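Local structure of glutaredoxin related protein (4MNN) at residues I21-C24 with L29-E32; F74-V79 with T117-Y122. The protein probably catalyses thiol-disulfide exchange, as an atypical protein disulfide oxidoreductase built from thioredoxin-like folds. All coordinates share one frame; numbering follows the deposited sequence.

Interaction 1 (I21-C24 with L29-E32); sequences IQQC and LFHE
Phe-30 reaches from its helix to the neighbouring strand and lays its ring against Ile-21 and Gln-23, two strand residues whose side chains leave the backbone on the same side. Ile-21 places its CG2 methyl over one face of the ring, 4.2 Å from Phe-30 CD2, a purely apolar touch. Gln-23 works differently. Its CG lies between the backbone N and the carbonyl carbon (chi1 68°), and a second bend at chi2 (88°) folds the chain alongside Phe-30, with CG 3.7 Å from Phe-30 CD1 and OE1 3.5 Å from the same carbon. The amide plane is inclined 37° to the ring, so the two groups do not stack flat. Glutamine suits the place because its methylenes pack on the aromatic ring while its buried amide is satisfied by polar neighbours: OE1 accepts from Gly-26 N, and NE2 binds Asp-27 and Thr-41. With an alanine here, Asp-27 would probably lose its amide partner and the CD1 side of Phe-30 its packing. The contact ties strand 19-24 to helix 27-33 within a beta-alpha-beta unit completed by strand 38-41, while helix 71-83 adds Leu-78 against Ile-21 and Phe-74 against Phe-30.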
ATOM      1  N   ILE A  21      -9.347  -7.331   1.431  1.00 17.69           N
ATOM      2  CA  ILE A  21      -8.666  -6.743   0.281  1.00 17.97           C
ATOM      3  C   ILE A  21      -9.679  -6.569  -0.840  1.00 17.39           C
ATOM      4  O   ILE A  21     -10.429  -7.506  -1.119  1.00 17.36           O
ATOM      5  CB  ILE A  21      -7.553  -7.693  -0.234  1.00 18.14           C
ATOM      6  CG1 ILE A  21      -6.351  -7.634   0.699  1.00 21.61           C
ATOM      7  CG2 ILE A  21      -7.171  -7.370  -1.676  1.00 22.64           C
ATOM      8  CD1 ILE A  21      -5.340  -8.715   0.415  1.00 22.58           C
ATOM      9  N   GLN A  22      -9.740  -5.381  -1.445  1.00 15.75           N
ATOM     10  CA  GLN A  22     -10.621  -5.203  -2.592  1.00 17.94           C
ATOM     11  C   GLN A  22      -9.656  -5.017  -3.746  1.00 17.52           C
ATOM     12  O   GLN A  22      -8.748  -4.193  -3.676  1.00 19.18           O
ATOM     13  CB  GLN A  22     -11.485  -3.955  -2.477  1.00 17.30           C
ATOM     14  CG  GLN A  22     -12.368  -3.930  -1.254  1.00 23.45           C
ATOM     15  CD  GLN A  22     -13.306  -2.739  -1.290  1.00 24.79           C
ATOM     16  OE1 GLN A  22     -12.903  -1.648  -1.674  1.00 25.18           O
ATOM     17  NE2 GLN A  22     -14.550  -2.945  -0.897  1.00 26.35           N
ATOM     18  N   GLN A  23      -9.845  -5.746  -4.831  1.00 17.21           N
ATOM     19  CA  GLN A  23      -8.884  -5.585  -5.911  1.00 16.38           C
ATOM     20  C   GLN A  23      -9.510  -5.746  -7.263  1.00 16.84           C
ATOM     21  O   GLN A  23     -10.607  -6.261  -7.351  1.00 16.96           O
ATOM     22  CB  GLN A  23      -7.819  -6.680  -5.795  1.00 15.55           C
ATOM     23  CG  GLN A  23      -8.351  -8.110  -6.069  1.00 16.82           C
ATOM     24  CD  GLN A  23      -8.296  -8.510  -7.559  1.00 17.49           C
ATOM     25  OE1 GLN A  23      -7.387  -8.101  -8.302  1.00 15.55           O
ATOM     26  NE2 GLN A  23      -9.251  -9.324  -7.988  1.00 16.81           N
ATOM     27  N   CYS A  24      -8.810  -5.289  -8.299  1.00 15.14           N
ATOM     28  CA  CYS A  24      -9.251  -5.590  -9.650  1.00 16.78           C
ATOM     29  C   CYS A  24      -8.046  -5.659 -10.560  1.00 16.85           C
ATOM     30  O   CYS A  24      -7.011  -5.007 -10.336  1.00 15.39           O
ATOM     31  CB  CYS A  24     -10.276  -4.605 -10.190  1.00 18.97           C
ATOM     32  SG  CYS A  24      -9.777  -2.904  -9.931  1.00 22.85           S
ATOM     33  N   LEU A  29      -3.270 -13.337  -8.988  1.00 16.53           N
ATOM     34  CA  LEU A  29      -2.445 -13.233  -7.792  1.00 14.64           C
ATOM     35  C   LEU A  29      -3.328 -13.351  -6.543  1.00 16.67           C
ATOM     36  O   LEU A  29      -3.094 -14.194  -5.645  1.00 14.26           O
ATOM     37  CB  LEU A  29      -1.693 -11.893  -7.749  1.00 18.64           C
ATOM     38  CG  LEU A  29      -0.984 -11.608  -6.397  1.00 18.92           C
ATOM     39  CD1 LEU A  29       0.252 -12.525  -6.236  1.00 18.28           C
ATOM     40  CD2 LEU A  29      -0.521 -10.124  -6.370  1.00 21.34           C
ATOM     41  N   PHE A  30      -4.361 -12.521  -6.496  1.00 14.66           N
ATOM     42  CA  PHE A  30      -5.222 -12.485  -5.332  1.00 15.48           C
ATOM     43  C   PHE A  30      -6.138 -13.675  -5.091  1.00 15.84           C
ATOM     44  O   PHE A  30      -6.637 -13.856  -3.976  1.00 16.17           O
ATOM     45  CB  PHE A  30      -5.984 -11.172  -5.374  1.00 14.94           C
ATOM     46  CG  PHE A  30      -5.117 -10.001  -5.078  1.00 13.43           C
ATOM     47  CD1 PHE A  30      -4.826  -9.060  -6.055  1.00 13.90           C
ATOM     48  CD2 PHE A  30      -4.507  -9.889  -3.809  1.00 13.73           C
ATOM     49  CE1 PHE A  30      -3.909  -7.994  -5.795  1.00 15.26           C
ATOM     50  CE2 PHE A  30      -3.613  -8.852  -3.551  1.00 14.38           C
ATOM     51  CZ  PHE A  30      -3.311  -7.912  -4.532  1.00 17.32           C
ATOM     52  N   HIS A  31      -6.358 -14.491  -6.120  1.00 16.12           N
ATOM     53  CA  HIS A  31      -7.181 -15.705  -5.966  1.00 17.22           C
ATOM     54  C   HIS A  31      -6.539 -16.550  -4.829  1.00 17.98           C
ATOM     55  O   HIS A  31      -7.235 -17.143  -4.005  1.00 16.92           O
ATOM     56  CB  HIS A  31      -7.191 -16.484  -7.290  1.00 15.81           C
ATOM     57  CG  HIS A  31      -8.007 -17.745  -7.267  1.00 17.22           C
ATOM     58  ND1 HIS A  31      -7.513 -18.938  -6.806  1.00 15.86           N
ATOM     59  CD2 HIS A  31      -9.284 -17.992  -7.662  1.00 16.98           C
ATOM     60  CE1 HIS A  31      -8.443 -19.875  -6.905  1.00 16.51           C
ATOM     61  NE2 HIS A  31      -9.529 -19.322  -7.421  1.00 17.93           N
ATOM     62  N   GLU A  32      -5.212 -16.579  -4.780  1.00 18.88           N
ATOM     63  CA  GLU A  32      -4.500 -17.328  -3.729  1.00 20.81           C
ATOM     64  C   GLU A  32      -4.707 -16.693  -2.338  1.00 21.14           C
ATOM     65  O   GLU A  32      -4.797 -17.402  -1.326  1.00 20.87           O
ATOM     66  CB  GLU A  32      -2.989 -17.362  -4.044  1.00 23.33           C
ATOM     67  CG  GLU A  32      -2.148 -18.313  -3.176  1.00 27.33           C
ATOM     68  CD  GLU A  32      -2.572 -19.772  -3.328  1.00 30.77           C
ATOM     69  OE1 GLU A  32      -3.309 -20.080  -4.283  1.00 31.49           O
ATOM     70  OE2 GLU A  32      -2.162 -20.616  -2.497  1.00 33.32           O
TER

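Interaction 2 (F74-V79 with T117-Y122); sequences FLNSLV and TAEFLY
Tyr-122 leans across from its helix to Ser-77 and Phe-74, and the largest share of the surface buried here is its own. With CG beside the backbone N and anti to the carbonyl carbon (chi1 -73°), the ring is carried toward helix 71-83. There Ser-77 CB lies 3.8 Å from Tyr-122 CD1, and Ser-77 OG sits above one face, displaced toward the rim. Farther along the ring, Tyr-122 CE1 is 4.1 Å from Phe-74 N, and the tyrosine OH comes to the edge of the Phe-74 ring, near its plane. A small residue such as Ser-77 suits its place because it lets the aromatic ring come close to the helix. Its hydroxyl is not left idle: OG donates to Phe-74 O at 2.6 Å, a carbonyl that also receives Leu-78 N, and it is hydrogen-bonded to Tyr-60 OH as well. Tyr-60 in turn stacks on Tyr-122.

Glu-119 makes the polar link. CG is anti to the backbone N, and a bend at chi2 turns the carboxylate toward Asn-76, whose ND2 gives OE2 a weak hydrogen bond of 3.1 Å with a poor angle of 124°. The same OE2 forms a salt bridge with Arg-80, one turn on from Asn-76.

Segments 74-79 and 117-122 run nearly parallel, their axes 17° apart and 9.8 Å from each other at closest approach, a helix-helix contact between the two thioredoxin-like parts. The chemistry is divided between the buried packing of Tyr-122 on Ser-77 and a partly exposed polar link, in which Arg-80 is likely to hold the carboxylate more firmly than the weak amide bond does.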
ATOM      1  N   PHE A  74       4.081  -5.326   1.222  1.00 17.79           N
ATOM      2  CA  PHE A  74       2.620  -5.427   1.146  1.00 17.71           C
ATOM      3  C   PHE A  74       2.100  -6.518   2.104  1.00 17.06           C
ATOM      4  O   PHE A  74       1.189  -6.276   2.901  1.00 17.51           O
ATOM      5  CB  PHE A  74       2.212  -5.719  -0.314  1.00 18.65           C
ATOM      6  CG  PHE A  74       0.734  -5.965  -0.493  1.00 18.87           C
ATOM      7  CD1 PHE A  74      -0.181  -4.914  -0.393  1.00 20.12           C
ATOM      8  CD2 PHE A  74       0.262  -7.240  -0.761  1.00 18.07           C
ATOM      9  CE1 PHE A  74      -1.566  -5.144  -0.562  1.00 18.04           C
ATOM     10  CE2 PHE A  74      -1.127  -7.478  -0.928  1.00 19.04           C
ATOM     11  CZ  PHE A  74      -2.026  -6.419  -0.824  1.00 18.23           C
ATOM     12  N   LEU A  75       2.697  -7.703   2.053  1.00 15.03           N
ATOM     13  CA  LEU A  75       2.310  -8.784   2.953  1.00 17.49           C
ATOM     14  C   LEU A  75       2.567  -8.391   4.396  1.00 16.02           C
ATOM     15  O   LEU A  75       1.772  -8.706   5.276  1.00 17.45           O
ATOM     16  CB  LEU A  75       3.099 -10.070   2.643  1.00 16.06           C
ATOM     17  CG  LEU A  75       2.711 -10.717   1.322  1.00 20.87           C
ATOM     18  CD1 LEU A  75       3.641 -11.854   1.036  1.00 19.65           C
ATOM     19  CD2 LEU A  75       1.243 -11.152   1.377  1.00 17.46           C
ATOM     20  N   ASN A  76       3.679  -7.719   4.659  1.00 16.86           N
ATOM     21  CA  ASN A  76       3.961  -7.285   6.013  1.00 18.88           C
ATOM     22  C   ASN A  76       2.885  -6.338   6.519  1.00 17.28           C
ATOM     23  O   ASN A  76       2.533  -6.352   7.708  1.00 15.64           O
ATOM     24  CB  ASN A  76       5.283  -6.534   6.074  1.00 24.38           C
ATOM     25  CG  ASN A  76       6.382  -7.338   6.700  1.00 29.33           C
ATOM     26  OD1 ASN A  76       6.504  -8.522   6.458  1.00 32.53           O
ATOM     27  ND2 ASN A  76       7.228  -6.674   7.481  1.00 33.99           N
ATOM     28  N   SER A  77       2.389  -5.470   5.647  1.00 14.21           N
ATOM     29  CA  SER A  77       1.391  -4.529   6.099  1.00 14.50           C
ATOM     30  C   SER A  77       0.124  -5.254   6.457  1.00 14.23           C
ATOM     31  O   SER A  77      -0.582  -4.859   7.378  1.00 16.22           O
ATOM     32  CB  SER A  77       1.070  -3.448   5.046  1.00 13.70           C
ATOM     33  OG  SER A  77       0.374  -3.968   3.913  1.00 16.83           O
ATOM     34  N   LEU A  78      -0.215  -6.301   5.709  1.00 13.86           N
ATOM     35  CA  LEU A  78      -1.442  -7.034   6.030  1.00 14.46           C
ATOM     36  C   LEU A  78      -1.371  -7.611   7.453  1.00 15.98           C
ATOM     37  O   LEU A  78      -2.334  -7.544   8.230  1.00 13.72           O
ATOM     38  CB  LEU A  78      -1.615  -8.181   5.031  1.00 14.93           C
ATOM     39  CG  LEU A  78      -2.535  -7.970   3.798  1.00 20.95           C
ATOM     40  CD1 LEU A  78      -2.687  -6.554   3.419  1.00 15.17           C
ATOM     41  CD2 LEU A  78      -2.061  -8.845   2.645  1.00 18.99           C
ATOM     42  N   VAL A  79      -0.236  -8.218   7.767  1.00 15.72           N
ATOM     43  CA  VAL A  79      -0.065  -8.818   9.089  1.00 16.56           C
ATOM     44  C   VAL A  79      -0.090  -7.748  10.181  1.00 17.54           C
ATOM     45  O   VAL A  79      -0.725  -7.930  11.213  1.00 17.88           O
ATOM     46  CB  VAL A  79       1.265  -9.600   9.134  1.00 18.53           C
ATOM     47  CG1 VAL A  79       1.532 -10.145  10.565  1.00 21.05           C
ATOM     48  CG2 VAL A  79       1.223 -10.722   8.092  1.00 18.52           C
ATOM     49  N   THR A 117      10.300   2.884   1.792  1.00 16.90           N
ATOM     50  CA  THR A 117       9.351   3.991   1.972  1.00 16.52           C
ATOM     51  C   THR A 117       7.917   3.516   2.100  1.00 15.33           C
ATOM     52  O   THR A 117       7.168   4.042   2.910  1.00 15.48           O
ATOM     53  CB  THR A 117       9.488   4.994   0.835  1.00 15.30           C
ATOM     54  OG1 THR A 117      10.866   5.387   0.766  1.00 16.05           O
ATOM     55  CG2 THR A 117       8.646   6.278   1.132  1.00 15.10           C
ATOM     56  N   ALA A 118       7.521   2.544   1.282  1.00 15.11           N
ATOM     57  CA  ALA A 118       6.172   2.004   1.404  1.00 13.95           C
ATOM     58  C   ALA A 118       5.949   1.423   2.800  1.00 14.28           C
ATOM     59  O   ALA A 118       4.909   1.645   3.419  1.00 13.42           O
ATOM     60  CB  ALA A 118       5.942   0.937   0.386  1.00 11.77           C
ATOM     61  N   GLU A 119       6.910   0.649   3.305  1.00 17.11           N
ATOM     62  CA  GLU A 119       6.721   0.043   4.631  1.00 16.63           C
ATOM     63  C   GLU A 119       6.491   1.077   5.721  1.00 15.25           C
ATOM     64  O   GLU A 119       5.643   0.918   6.608  1.00 16.12           O
ATOM     65  CB  GLU A 119       7.940  -0.803   4.957  1.00 20.50           C
ATOM     66  CG  GLU A 119       7.786  -1.627   6.231  1.00 22.75           C
ATOM     67  CD  GLU A 119       8.334  -3.037   6.049  1.00 26.80           C
ATOM     68  OE1 GLU A 119       9.575  -3.200   5.902  1.00 26.67           O
ATOM     69  OE2 GLU A 119       7.515  -3.977   6.046  1.00 25.70           O
ATOM     70  N   PHE A 120       7.258   2.156   5.638  1.00 16.07           N
ATOM     71  CA  PHE A 120       7.191   3.257   6.583  1.00 16.14           C
ATOM     72  C   PHE A 120       5.800   3.911   6.468  1.00 15.29           C
ATOM     73  O   PHE A 120       5.089   4.062   7.467  1.00 14.06           O
ATOM     74  CB  PHE A 120       8.306   4.265   6.259  1.00 17.07           C
ATOM     75  CG  PHE A 120       8.291   5.494   7.126  1.00 21.48           C
ATOM     76  CD1 PHE A 120       8.817   5.460   8.414  1.00 21.20           C
ATOM     77  CD2 PHE A 120       7.773   6.693   6.643  1.00 23.54           C
ATOM     78  CE1 PHE A 120       8.835   6.616   9.224  1.00 23.06           C
ATOM     79  CE2 PHE A 120       7.777   7.850   7.428  1.00 24.37           C
ATOM     80  CZ  PHE A 120       8.314   7.812   8.725  1.00 23.09           C
ATOM     81  N   LEU A 121       5.374   4.223   5.246  1.00 14.02           N
ATOM     82  CA  LEU A 121       4.064   4.864   5.087  1.00 13.52           C
ATOM     83  C   LEU A 121       2.892   3.945   5.409  1.00 14.40           C
ATOM     84  O   LEU A 121       1.872   4.420   5.904  1.00 16.75           O
ATOM     85  CB  LEU A 121       3.927   5.459   3.674  1.00 12.95           C
ATOM     86  CG  LEU A 121       4.874   6.638   3.448  1.00 12.13           C
ATOM     87  CD1 LEU A 121       4.759   7.122   1.969  1.00 13.23           C
ATOM     88  CD2 LEU A 121       4.516   7.814   4.423  1.00 13.12           C
ATOM     89  N   TYR A 122       3.035   2.637   5.175  1.00 14.40           N
ATOM     90  CA  TYR A 122       1.943   1.700   5.511  1.00 14.53           C
ATOM     91  C   TYR A 122       1.715   1.798   7.010  1.00 14.72           C
ATOM     92  O   TYR A 122       0.573   1.745   7.483  1.00 14.96           O
ATOM     93  CB  TYR A 122       2.304   0.259   5.175  1.00 14.66           C
ATOM     94  CG  TYR A 122       2.297  -0.055   3.701  1.00 14.78           C
ATOM     95  CD1 TYR A 122       3.202  -0.990   3.166  1.00 15.23           C
ATOM     96  CD2 TYR A 122       1.365   0.554   2.839  1.00 16.14           C
ATOM     97  CE1 TYR A 122       3.178  -1.324   1.798  1.00 14.72           C
ATOM     98  CE2 TYR A 122       1.328   0.233   1.456  1.00 15.97           C
ATOM     99  CZ  TYR A 122       2.237  -0.714   0.957  1.00 16.00           C
ATOM    100  OH  TYR A 122       2.191  -1.096  -0.360  1.00 16.94           O
TER

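Along the chain, interaction 1 comes wholly before interaction 2, and their centres lie about 17 Å apart. Interaction 1 stays inside the first thioredoxin-like region, whereas interaction 2 joins that region, through helix 71-83, to helix 114-127 of the second. Helix 71-83 connects them: Phe-30 CE2 meets Phe-74 CE2 at 3.9 Å, and Ile-21 CD1 meets Leu-78 CD2 at 4.0 Å. Apolar packing thus runs from strand 19-24 and helix 27-33 to helix 71-83, whose Ser-77 and Asn-76 face helix 114-127. The strands of both regions share one mixed sheet. Their disulfides differ: Cys-111 and Cys-114 form a thioredoxin-type CxxC, probably the redox site, whereas Cys-24 pairs with the distant Cys-45.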